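Local coordinates for protein transcriptional regulator, AsnC family (Agrobacterium tumefaciens str. C58, PDB 3I4P) that probably regulates transcription as a sequence-specific DNA-binding protein of the Lrp/AsnC family and binds calcium, at residues A115-A118 against F119-M123. Residues are numbered along the deposited sequence; the frame is centred on the assembly and turned at random.
Sequences AYDA and FYKRM
Y116 meets the F119 ring at its edge, CE1 of Y116 lying 3.8 Å from CD2 of F119 near the plane of that ring, and M123 CB sits over one face of the phenylalanine. The two ring planes are inclined at 40°, an oblique pairing. A118 O and F119 CA lie over the same face of the R122 guanidinium, the oxygen without hydrogen-bonding to it, while a water stands at its edge, in plane. That water donates to A115 O at 2.7 Å and only weakly accepts from R122 NH1; the arginine's stronger partner is E91, in a salt bridge through NH2. With CG anti to the backbone N (chi1 179°), the Y116 ring leans toward the next turn, and CE2 comes 4.3 Å from Y120 CB. Its OH hydrogen-bonds S134, which suits tyrosine to a buried place with a polar far end. Helix 113-126 packs on the antiparallel sheet of the ferredoxin-like (βαββαβ) Lrp/AsnC ligand-binding domain: Y116 touches V65, V67 and V110, selenomethionine M123 touches L106, and wholly apolar F119 suits its buried site against V108. Of the i to i+4 hydrogen bonds, Y120 N to Y116 O is straightest (2.9 Å, 174° at the hydrogen). K121's long, flexible chain folds back so that NZ forms a long salt bridge of 3.5 Å to D117 OD2. Short, acidic D117 also pairs through OD1 with R97 of the fourth subunit, probably offsetting the like charges of K121 NZ and R97 NH2, which lie close. A118 O accepts R122 N at 3.3 Å, the donor above the carbonyl plane.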
# COMPACT_ATOMS: atom_id res chain seq x y z
N ALA A 115 9.25 26.63 -5.18
CA ALA A 115 10.39 26.33 -6.06
C ALA A 115 10.33 24.86 -6.52
O ALA A 115 10.70 24.54 -7.63
CB ALA A 115 11.74 26.60 -5.36
N TYR A 116 9.87 23.97 -5.65
CA TYR A 116 9.72 22.56 -6.03
C TYR A 116 8.63 22.39 -7.03
O TYR A 116 8.82 21.67 -8.00
CB TYR A 116 9.42 21.61 -4.85
CG TYR A 116 9.26 20.19 -5.36
CD1 TYR A 116 10.37 19.48 -5.82
CD2 TYR A 116 8.01 19.58 -5.44
CE1 TYR A 116 10.25 18.19 -6.32
CE2 TYR A 116 7.89 18.26 -5.93
CZ TYR A 116 9.01 17.61 -6.37
OH TYR A 116 8.95 16.36 -6.87
N ASP A 117 7.48 22.97 -6.74
CA ASP A 117 6.37 22.99 -7.71
C ASP A 117 6.83 23.44 -9.12
O ASP A 117 6.57 22.74 -10.08
CB ASP A 117 5.21 23.84 -7.21
CG ASP A 117 3.94 23.66 -8.05
OD1 ASP A 117 3.66 22.54 -8.52
OD2 ASP A 117 3.22 24.65 -8.25
N ALA A 118 7.56 24.55 -9.22
CA ALA A 118 8.03 25.05 -10.54
C ALA A 118 9.11 24.14 -11.18
O ALA A 118 9.24 24.09 -12.40
CB ALA A 118 8.53 26.51 -10.44
N PHE A 119 9.88 23.44 -10.35
CA PHE A 119 10.89 22.50 -10.88
C PHE A 119 10.16 21.31 -11.53
O PHE A 119 10.44 20.93 -12.67
CB PHE A 119 11.85 21.99 -9.77
CG PHE A 119 12.44 20.62 -10.09
CD1 PHE A 119 13.49 20.49 -10.99
CD2 PHE A 119 11.89 19.45 -9.54
CE1 PHE A 119 13.99 19.23 -11.35
CE2 PHE A 119 12.39 18.18 -9.88
CZ PHE A 119 13.45 18.07 -10.77
N TYR A 120 9.25 20.73 -10.74
CA TYR A 120 8.35 19.67 -11.17
C TYR A 120 7.64 19.98 -12.48
O TYR A 120 7.55 19.09 -13.30
CB TYR A 120 7.30 19.39 -10.08
CG TYR A 120 6.40 18.25 -10.42
CD1 TYR A 120 6.74 16.96 -10.07
CD2 TYR A 120 5.18 18.46 -11.11
CE1 TYR A 120 5.93 15.88 -10.39
CE2 TYR A 120 4.34 17.38 -11.43
CZ TYR A 120 4.75 16.09 -11.07
OH TYR A 120 3.98 14.98 -11.35
N LYS A 121 7.11 21.19 -12.66
CA LYS A 121 6.48 21.57 -13.94
C LYS A 121 7.46 21.54 -15.09
O LYS A 121 7.07 21.17 -16.20
CB LYS A 121 5.84 22.97 -13.95
CG LYS A 121 4.83 23.33 -12.86
CD LYS A 121 3.54 22.56 -12.92
CE LYS A 121 2.33 23.48 -12.60
NZ LYS A 121 2.67 24.65 -11.73
N ARG A 122 8.70 21.99 -14.87
CA ARG A 122 9.71 21.96 -15.93
C ARG A 122 10.09 20.52 -16.27
O ARG A 122 10.20 20.18 -17.43
CB ARG A 122 10.96 22.78 -15.59
CG ARG A 122 10.73 24.28 -15.52
CD ARG A 122 12.03 25.10 -15.33
NE ARG A 122 12.91 24.58 -14.27
CZ ARG A 122 12.90 24.97 -12.98
NH1 ARG A 122 12.05 25.91 -12.52
NH2 ARG A 122 13.75 24.39 -12.13
N MSE A 123 10.26 19.69 -15.25
CA MSE A 123 10.62 18.27 -15.43
C MSE A 123 9.57 17.53 -16.24
O MSE A 123 9.89 16.82 -17.21
CB MSE A 123 10.79 17.53 -14.08
CG MSE A 123 11.37 16.09 -14.24
SE MSE A 123 11.60 15.08 -12.59
CE MSE A 123 9.75 14.78 -12.18
O HOH W 1 12.33 26.15 -9.13